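Local coordinates for protein hydrolase, putative (PDB 2B30) that probably hydrolyses phosphate esters with a divalent metal, as a putative Cof-like phosphatase of haloacid dehalogenase superfamily subfamily IIB, at residues Q135-G141 / M179-V185; L111-E116 / V218-H223. All blocks are in the same frame, centred on the assembly; numbering follows the deposited sequence.

Contact 1: residues Q135-G141 / M179-V185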
ATOM      1  N   GLN A 135      12.903   4.273 -27.407  1.00 44.07           N
ATOM      2  CA  GLN A 135      13.689   4.663 -26.225  1.00 42.02           C
ATOM      3  C   GLN A 135      13.184   3.966 -24.956  1.00 41.32           C
ATOM      4  O   GLN A 135      13.387   4.458 -23.834  1.00 40.54           O
ATOM      5  CB  GLN A 135      13.670   6.180 -26.060  1.00 40.80           C
ATOM      6  CG  GLN A 135      12.288   6.783 -26.138  1.00 41.34           C
ATOM      7  CD  GLN A 135      12.320   8.273 -26.340  1.00 38.22           C
ATOM      8  OE1 GLN A 135      12.143   8.758 -27.459  1.00 38.19           O
ATOM      9  NE2 GLN A 135      12.561   9.012 -25.266  1.00 32.69           N
ATOM     10  N   THR A 136      12.567   2.800 -25.151  1.00 40.63           N
ATOM     11  CA  THR A 136      11.890   2.053 -24.089  1.00 42.15           C
ATOM     12  C   THR A 136      12.552   0.692 -23.864  1.00 40.41           C
ATOM     13  O   THR A 136      12.702  -0.082 -24.800  1.00 40.59           O
ATOM     14  CB  THR A 136      10.402   1.843 -24.451  1.00 42.76           C
ATOM     15  OG1 THR A 136       9.749   3.113 -24.498  1.00 41.70           O
ATOM     16  CG2 THR A 136       9.689   0.945 -23.429  1.00 45.22           C
ATOM     17  N   ILE A 137      12.935   0.401 -22.622  1.00 39.01           N
ATOM     18  CA  ILE A 137      13.550  -0.890 -22.291  1.00 38.08           C
ATOM     19  C   ILE A 137      12.489  -1.861 -21.782  1.00 36.70           C
ATOM     20  O   ILE A 137      11.838  -1.613 -20.770  1.00 36.73           O
ATOM     21  CB  ILE A 137      14.674  -0.747 -21.243  1.00 36.90           C
ATOM     22  CG1 ILE A 137      15.685   0.299 -21.703  1.00 34.87           C
ATOM     23  CG2 ILE A 137      15.375  -2.094 -21.041  1.00 34.87           C
ATOM     24  CD1 ILE A 137      16.639   0.747 -20.640  1.00 37.08           C
ATOM     25  N   PHE A 138      12.331  -2.970 -22.493  1.00 37.34           N
ATOM     26  CA  PHE A 138      11.256  -3.926 -22.224  1.00 38.49           C
ATOM     27  C   PHE A 138      11.762  -5.054 -21.341  1.00 38.74           C
ATOM     28  O   PHE A 138      12.697  -5.756 -21.728  1.00 40.05           O
ATOM     29  CB  PHE A 138      10.736  -4.497 -23.535  1.00 37.84           C
ATOM     30  CG  PHE A 138      10.084  -3.475 -24.412  1.00 38.88           C
ATOM     31  CD1 PHE A 138       8.703  -3.379 -24.478  1.00 35.98           C
ATOM     32  CD2 PHE A 138      10.854  -2.602 -25.173  1.00 37.10           C
ATOM     33  CE1 PHE A 138       8.099  -2.445 -25.287  1.00 37.80           C
ATOM     34  CE2 PHE A 138      10.253  -1.662 -25.986  1.00 39.05           C
ATOM     35  CZ  PHE A 138       8.872  -1.580 -26.042  1.00 38.91           C
ATOM     36  N   HIS A 139      11.156  -5.218 -20.165  1.00 36.90           N
ATOM     37  CA  HIS A 139      11.644  -6.172 -19.171  1.00 37.02           C
ATOM     38  C   HIS A 139      10.692  -7.353 -19.014  1.00 35.17           C
ATOM     39  O   HIS A 139       9.497  -7.156 -18.816  1.00 36.99           O
ATOM     40  CB  HIS A 139      11.802  -5.487 -17.812  1.00 37.99           C
ATOM     41  CG  HIS A 139      12.936  -4.511 -17.741  1.00 39.75           C
ATOM     42  ND1 HIS A 139      14.208  -4.875 -17.351  1.00 38.92           N
ATOM     43  CD2 HIS A 139      12.984  -3.176 -17.973  1.00 41.11           C
ATOM     44  CE1 HIS A 139      14.990  -3.810 -17.354  1.00 38.76           C
ATOM     45  NE2 HIS A 139      14.271  -2.765 -17.723  1.00 39.41           N
ATOM     46  N   ARG A 140      11.222  -8.572 -19.098  1.00 33.49           N
ATOM     47  CA  ARG A 140      10.474  -9.784 -18.728  1.00 32.60           C
ATOM     48  C   ARG A 140      11.393 -10.722 -17.964  1.00 34.23           C
ATOM     49  O   ARG A 140      12.393 -11.195 -18.509  1.00 33.60           O
ATOM     50  CB  ARG A 140       9.911 -10.504 -19.954  1.00 31.68           C
ATOM     51  CG  ARG A 140       9.049 -11.723 -19.630  1.00 34.38           C
ATOM     52  CD  ARG A 140       7.656 -11.343 -19.100  1.00 37.00           C
ATOM     53  NE  ARG A 140       6.861 -12.522 -18.741  1.00 36.35           N
ATOM     54  CZ  ARG A 140       7.047 -13.251 -17.639  1.00 34.62           C
ATOM     55  NH1 ARG A 140       7.975 -12.927 -16.754  1.00 34.44           N
ATOM     56  NH2 ARG A 140       6.290 -14.314 -17.414  1.00 34.66           N
ATOM     57  N   GLY A 141      11.050 -10.977 -16.703  1.00 35.80           N
ATOM     58  CA  GLY A 141      11.839 -11.838 -15.837  1.00 37.38           C
ATOM     59  C   GLY A 141      13.226 -11.281 -15.577  1.00 38.86           C
ATOM     60  O   GLY A 141      13.375 -10.171 -15.042  1.00 39.60           O
ATOM     61  N   MET A 179       4.868  -7.661 -20.443  1.00 37.12           N
ATOM     62  CA  MET A 179       6.169  -7.444 -19.787  1.00 36.07           C
ATOM     63  C   MET A 179       5.943  -7.224 -18.303  1.00 35.75           C
ATOM     64  O   MET A 179       4.848  -6.835 -17.896  1.00 34.82           O
ATOM     65  CB  MET A 179       6.857  -6.187 -20.337  1.00 36.39           C
ATOM     66  CG  MET A 179       7.331  -6.291 -21.761  1.00 37.48           C
ATOM     67  SD  MET A 179       8.741  -7.373 -21.956  1.00 35.65           S
ATOM     68  CE  MET A 179       8.620  -7.689 -23.710  1.00 33.87           C
ATOM     69  N   ASN A 180       6.981  -7.444 -17.499  1.00 35.78           N
ATOM     70  CA  ASN A 180       6.942  -7.075 -16.081  1.00 36.08           C
ATOM     71  C   ASN A 180       7.122  -5.570 -15.906  1.00 35.75           C
ATOM     72  O   ASN A 180       6.546  -4.967 -14.992  1.00 34.39           O
ATOM     73  CB  ASN A 180       8.032  -7.794 -15.294  1.00 36.82           C
ATOM     74  CG  ASN A 180       7.837  -9.294 -15.252  1.00 36.46           C
ATOM     75  OD1 ASN A 180       8.433 -10.023 -16.039  1.00 31.34           O
ATOM     76  ND2 ASN A 180       7.017  -9.765 -14.319  1.00 37.79           N
ATOM     77  N   LYS A 181       7.939  -4.976 -16.774  1.00 33.75           N
ATOM     78  CA  LYS A 181       8.236  -3.554 -16.682  1.00 35.83           C
ATOM     79  C   LYS A 181       8.690  -2.938 -18.001  1.00 34.86           C
ATOM     80  O   LYS A 181       9.454  -3.551 -18.746  1.00 33.29           O
ATOM     81  CB  LYS A 181       9.320  -3.321 -15.627  1.00 36.43           C
ATOM     82  CG  LYS A 181       9.775  -1.870 -15.488  1.00 36.13           C
ATOM     83  CD  LYS A 181      10.658  -1.702 -14.273  1.00 38.28           C
ATOM     84  CE  LYS A 181      12.086  -2.156 -14.531  1.00 39.62           C
ATOM     85  NZ  LYS A 181      12.985  -1.001 -14.655  1.00 37.83           N
ATOM     86  N   LEU A 182       8.218  -1.724 -18.270  1.00 35.49           N
ATOM     87  CA  LEU A 182       8.796  -0.883 -19.320  1.00 40.54           C
ATOM     88  C   LEU A 182       9.460   0.317 -18.646  1.00 42.78           C
ATOM     89  O   LEU A 182       8.793   1.079 -17.935  1.00 42.64           O
ATOM     90  CB  LEU A 182       7.736  -0.388 -20.312  1.00 40.16           C
ATOM     91  CG  LEU A 182       6.780  -1.381 -20.968  1.00 44.18           C
ATOM     92  CD1 LEU A 182       6.057  -0.704 -22.110  1.00 47.79           C
ATOM     93  CD2 LEU A 182       7.499  -2.597 -21.490  1.00 49.67           C
ATOM     94  N   MET A 183      10.768   0.468 -18.842  1.00 45.07           N
ATOM     95  CA  MET A 183      11.471   1.662 -18.387  1.00 47.48           C
ATOM     96  C   MET A 183      11.678   2.582 -19.569  1.00 47.56           C
ATOM     97  O   MET A 183      12.562   2.349 -20.392  1.00 50.52           O
ATOM     98  CB  MET A 183      12.823   1.327 -17.772  1.00 48.78           C
ATOM     99  CG  MET A 183      13.472   2.519 -17.091  1.00 49.46           C
ATOM    100  SD  MET A 183      15.255   2.480 -17.249  1.00 52.85           S
ATOM    101  CE  MET A 183      15.701   3.978 -16.362  1.00 54.44           C
ATOM    102  N   ILE A 184      10.859   3.624 -19.657  1.00 47.83           N
ATOM    103  CA  ILE A 184      10.969   4.590 -20.747  1.00 48.09           C
ATOM    104  C   ILE A 184      12.084   5.585 -20.402  1.00 48.20           C
ATOM    105  O   ILE A 184      11.953   6.382 -19.470  1.00 48.27           O
ATOM    106  CB  ILE A 184       9.633   5.326 -21.001  1.00 47.74           C
ATOM    107  CG1 ILE A 184       8.492   4.319 -21.210  1.00 46.48           C
ATOM    108  CG2 ILE A 184       9.736   6.231 -22.222  1.00 48.71           C
ATOM    109  CD1 ILE A 184       7.136   4.969 -21.452  1.00 46.36           C
ATOM    110  N   VAL A 185      13.184   5.510 -21.147  1.00 47.95           N
ATOM    111  CA  VAL A 185      14.294   6.438 -20.973  1.00 48.75           C
ATOM    112  C   VAL A 185      13.905   7.781 -21.582  1.00 49.10           C
ATOM    113  O   VAL A 185      13.512   7.859 -22.744  1.00 48.08           O
ATOM    114  CB  VAL A 185      15.590   5.896 -21.603  1.00 48.38           C
ATOM    115  CG1 VAL A 185      16.675   6.950 -21.593  1.00 49.26           C
ATOM    116  CG2 VAL A 185      16.058   4.651 -20.857  1.00 47.94           C
TER

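Contact 2: residues L111-E116 / V218-H223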
ATOM      1  N   LEU A 111       6.436 -14.584  -6.623  1.00 33.98           N
ATOM      2  CA  LEU A 111       5.604 -13.666  -7.376  1.00 33.05           C
ATOM      3  C   LEU A 111       6.310 -13.250  -8.643  1.00 32.88           C
ATOM      4  O   LEU A 111       7.471 -12.826  -8.608  1.00 30.03           O
ATOM      5  CB  LEU A 111       5.318 -12.419  -6.536  1.00 32.70           C
ATOM      6  CG  LEU A 111       4.184 -11.533  -7.052  1.00 32.92           C
ATOM      7  CD1 LEU A 111       2.809 -12.203  -6.897  1.00 28.04           C
ATOM      8  CD2 LEU A 111       4.219 -10.197  -6.311  1.00 34.31           C
ATOM      9  N   ASP A 112       5.597 -13.399  -9.753  1.00 33.80           N
ATOM     10  CA  ASP A 112       6.010 -12.896 -11.054  1.00 35.31           C
ATOM     11  C   ASP A 112       4.783 -12.255 -11.687  1.00 35.32           C
ATOM     12  O   ASP A 112       4.049 -12.913 -12.417  1.00 35.26           O
ATOM     13  CB  ASP A 112       6.538 -14.039 -11.932  1.00 36.59           C
ATOM     14  CG  ASP A 112       7.119 -13.552 -13.277  1.00 42.60           C
ATOM     15  OD1 ASP A 112       6.831 -12.410 -13.710  1.00 45.42           O
ATOM     16  OD2 ASP A 112       7.877 -14.327 -13.904  1.00 43.46           O
ATOM     17  N   GLU A 113       4.537 -10.981 -11.392  1.00 35.69           N
ATOM     18  CA  GLU A 113       3.367 -10.306 -11.957  1.00 38.04           C
ATOM     19  C   GLU A 113       3.695  -9.537 -13.232  1.00 37.59           C
ATOM     20  O   GLU A 113       4.585  -8.693 -13.240  1.00 37.84           O
ATOM     21  CB  GLU A 113       2.719  -9.377 -10.930  1.00 38.82           C
ATOM     22  CG  GLU A 113       2.020 -10.132  -9.795  1.00 42.18           C
ATOM     23  CD  GLU A 113       0.929 -11.068 -10.283  1.00 41.93           C
ATOM     24  OE1 GLU A 113      -0.133 -10.569 -10.710  1.00 43.11           O
ATOM     25  OE2 GLU A 113       1.138 -12.300 -10.241  1.00 41.10           O
ATOM     26  N   THR A 114       2.966  -9.835 -14.305  1.00 37.37           N
ATOM     27  CA  THR A 114       3.108  -9.112 -15.567  1.00 37.05           C
ATOM     28  C   THR A 114       1.891  -8.244 -15.842  1.00 35.77           C
ATOM     29  O   THR A 114       0.780  -8.546 -15.393  1.00 35.71           O
ATOM     30  CB  THR A 114       3.258 -10.064 -16.745  1.00 36.45           C
ATOM     31  OG1 THR A 114       2.113 -10.924 -16.797  1.00 37.34           O
ATOM     32  CG2 THR A 114       4.531 -10.882 -16.607  1.00 36.84           C
ATOM     33  N   ILE A 115       2.106  -7.186 -16.616  1.00 32.29           N
ATOM     34  CA  ILE A 115       1.037  -6.275 -16.967  1.00 31.51           C
ATOM     35  C   ILE A 115      -0.083  -7.061 -17.637  1.00 30.43           C
ATOM     36  O   ILE A 115       0.170  -8.014 -18.351  1.00 33.41           O
ATOM     37  CB  ILE A 115       1.537  -5.141 -17.888  1.00 31.42           C
ATOM     38  CG1 ILE A 115       2.568  -4.272 -17.152  1.00 32.81           C
ATOM     39  CG2 ILE A 115       0.379  -4.270 -18.344  1.00 31.16           C
ATOM     40  CD1 ILE A 115       3.535  -3.570 -18.059  1.00 31.82           C
ATOM     41  N   GLU A 116      -1.320  -6.679 -17.364  1.00 31.01           N
ATOM     42  CA  GLU A 116      -2.476  -7.294 -17.988  1.00 32.84           C
ATOM     43  C   GLU A 116      -2.388  -7.098 -19.499  1.00 34.39           C
ATOM     44  O   GLU A 116      -2.030  -6.014 -19.968  1.00 37.18           O
ATOM     45  CB  GLU A 116      -3.773  -6.668 -17.455  1.00 33.33           C
ATOM     46  CG  GLU A 116      -4.096  -6.985 -15.992  1.00 35.33           C
ATOM     47  CD  GLU A 116      -3.508  -5.996 -14.980  1.00 40.52           C
ATOM     48  OE1 GLU A 116      -2.623  -5.177 -15.336  1.00 39.84           O
ATOM     49  OE2 GLU A 116      -3.940  -6.043 -13.806  1.00 44.12           O
ATOM     50  N   VAL A 218       7.421   1.684 -15.620  1.00 34.12           N
ATOM     51  CA  VAL A 218       6.014   1.266 -15.751  1.00 31.65           C
ATOM     52  C   VAL A 218       5.822  -0.190 -15.325  1.00 30.38           C
ATOM     53  O   VAL A 218       6.367  -1.084 -15.948  1.00 28.90           O
ATOM     54  CB  VAL A 218       5.554   1.404 -17.204  1.00 30.00           C
ATOM     55  CG1 VAL A 218       4.101   0.999 -17.360  1.00 32.25           C
ATOM     56  CG2 VAL A 218       5.762   2.826 -17.670  1.00 35.03           C
ATOM     57  N   THR A 219       5.043  -0.418 -14.270  1.00 32.18           N
ATOM     58  CA  THR A 219       4.732  -1.778 -13.790  1.00 32.93           C
ATOM     59  C   THR A 219       3.231  -1.974 -13.636  1.00 33.47           C
ATOM     60  O   THR A 219       2.455  -1.028 -13.779  1.00 34.68           O
ATOM     61  CB  THR A 219       5.413  -2.073 -12.440  1.00 34.00           C
ATOM     62  OG1 THR A 219       5.254  -0.954 -11.555  1.00 37.08           O
ATOM     63  CG2 THR A 219       6.894  -2.346 -12.638  1.00 34.85           C
ATOM     64  N   LYS A 220       2.827  -3.213 -13.361  1.00 34.21           N
ATOM     65  CA  LYS A 220       1.419  -3.557 -13.132  1.00 33.37           C
ATOM     66  C   LYS A 220       0.808  -2.725 -11.993  1.00 32.22           C
ATOM     67  O   LYS A 220       1.502  -2.365 -11.040  1.00 32.89           O
ATOM     68  CB  LYS A 220       1.303  -5.050 -12.806  1.00 33.95           C
ATOM     69  CG  LYS A 220      -0.129  -5.617 -12.779  1.00 34.25           C
ATOM     70  CD  LYS A 220      -0.119  -7.079 -12.348  1.00 33.65           C
ATOM     71  CE  LYS A 220      -1.397  -7.810 -12.730  1.00 36.93           C
ATOM     72  NZ  LYS A 220      -1.233  -9.278 -12.522  1.00 36.65           N
ATOM     73  N   LEU A 221      -0.484  -2.426 -12.103  1.00 30.72           N
ATOM     74  CA  LEU A 221      -1.196  -1.626 -11.102  1.00 30.76           C
ATOM     75  C   LEU A 221      -1.336  -2.390  -9.802  1.00 31.51           C
ATOM     76  O   LEU A 221      -1.499  -3.603  -9.809  1.00 34.17           O
ATOM     77  CB  LEU A 221      -2.594  -1.263 -11.609  1.00 30.15           C
ATOM     78  CG  LEU A 221      -3.438  -0.332 -10.725  1.00 31.76           C
ATOM     79  CD1 LEU A 221      -2.881   1.072 -10.728  1.00 30.75           C
ATOM     80  CD2 LEU A 221      -4.890  -0.316 -11.172  1.00 31.82           C
ATOM     81  N   GLY A 222      -1.291  -1.673  -8.685  1.00 33.28           N
ATOM     82  CA  GLY A 222      -1.503  -2.279  -7.370  1.00 33.58           C
ATOM     83  C   GLY A 222      -0.285  -2.935  -6.744  1.00 34.43           C
ATOM     84  O   GLY A 222      -0.395  -3.554  -5.675  1.00 34.64           O
ATOM     85  N   HIS A 223       0.876  -2.792  -7.389  1.00 34.16           N
ATOM     86  CA  HIS A 223       2.130  -3.359  -6.881  1.00 34.82           C
ATOM     87  C   HIS A 223       3.180  -2.291  -6.622  1.00 34.67           C
ATOM     88  O   HIS A 223       3.336  -1.348  -7.392  1.00 34.10           O
ATOM     89  CB  HIS A 223       2.704  -4.393  -7.864  1.00 36.18           C
ATOM     90  CG  HIS A 223       1.844  -5.605  -8.024  1.00 34.10           C
ATOM     91  ND1 HIS A 223       1.816  -6.619  -7.095  1.00 34.07           N
ATOM     92  CD2 HIS A 223       0.953  -5.944  -8.984  1.00 32.46           C
ATOM     93  CE1 HIS A 223       0.947  -7.538  -7.479  1.00 34.28           C
ATOM     94  NE2 HIS A 223       0.412  -7.154  -8.623  1.00 33.82           N
TER
HETATM   95  O   HOH W   1       4.305  -6.011 -13.941  1.00 37.83           O
HETATM   96  O   HOH W   2       0.824 -11.554 -13.251  1.00 45.96           O
HETATM   97  O   HOH W   3      -1.415  -2.801 -14.656  1.00 34.12           O

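Contact 1: residues Q135-G141 / M179-V185
Ile137 and Met183 exchange backbone bonds in both directions, Ile137 N to Met183 O and Met183 N to Ile137 O at 3.0 Å each; His139 N adds another to Lys181 O at 2.8 Å. At one end Gln135 NE2 donates a nearly straight hydrogen bond (163°) to Val185 O, 2.9 Å away and close to the plane of the amide. At the other, Asn180 OD1 accepts Gly141 N at 2.9 Å and a weak bond from Arg140 NH1, while Asn180 ND2 turns to Asp112. A classic beta bulge sets Asn180 and Lys181 together opposite His139, whose O accepts a hydrogen bond from Asn180 N.

Lys181 lies alongside His139, its chain bending at chi3 (80°) to set CE over one imidazole face, 4.0 Å from the ring centroid in a CH-pi contact; its NZ is salt-bridged to Glu217. On that same face of the sheet Ile137 CD1 meets Met183 SD and Val185 CG2, covered by helix 155-160. On the other, Leu182 CD2 packs against Phe138 CD1 and Met179 CG sits at the ring's edge, with helix 117-129 covering Leu182.

This antiparallel pairing within a six-stranded mixed sheet backed by helices is consistent with the alpha/beta cap domain of subfamily IIB HAD hydrolases.

Contact 2: residues L111-E116 / V218-H223
Lys220 stretches its side chain across to Glu113 and forms a salt bridge, NZ to Glu113 OE1; the modelled length of 2.5 Å is too short to be taken literally at this resolution. The lysine chain is extended throughout, CG anti to its own backbone N (chi1 -170°), and this straight run carries it past the carbonyl of Thr114, whose O lies 3.5 Å from Lys220 CD. Glu116 comes in across the lysine at roughly a right angle, setting its carboxylate against the methylene part, with OE2 3.3 Å from Lys220 CE. Glu116 OE2 stays 4.4 Å from Lys220 NZ, beyond salt-bridge range.

Glu113 also meets His223. The two side chains cross almost perpendicularly: CB of Glu113 lies over one face of the imidazole, CG is 3.6 Å from His223 NE2, and the carboxylate is turned 44° from the ring plane. Leu111 CD2 approaches the same ring at CE1, more loosely. Elsewhere Ile115 CG1 packs on the backbone at Lys220 N, 3.9 Å away.

Three waters bridge the segments, one of them from backbone to backbone. Water 1 donates to Glu113 O and accepts from Lys220 N; water 3 links Glu116 OE1 to Leu221 N, and water 2 accepts from Thr114 N and weakly from Lys220 NZ. Gly222 O, in the type II turn Lys220-His223, is hydrogen-bonded to Tyr226 OH of the second subunit.

The segments lie at the two connections between the eight-stranded and six-stranded sheets, away from the calcium site, consistent with core-cap linkers of a subfamily IIB HAD hydrolase. Two carboxylates and a carbonyl oxygen around one ammonium would favour a charged lysine. With no direct backbone hydrogen bond between them, the segments meet through the Lys220-Glu113 pair, the Glu113-His223 packing and bridging waters.

How the contacts relate
From the N terminus the chain builds strands 29-33, 63-67, 94-96 and 101-103 of the eight-stranded sheet, whose calcium site includes Asp33 and Asp35, then leaves through strand 109-112 and the 113-116 link into helix 117-129. Contact 1 closes a loop between strands 136-140 and 181-184 and is nested inside the larger loop closed by contact 2, where strand 216-220 and its following turn meet the outgoing link before the chain returns to strand 243-247. Strands 181-184 and 216-220 are neighbours, joined by Leu182 O and Val218 N. Contact 1 thus lies within the six-stranded sheet, while contact 2 brings together the two connections between sheets.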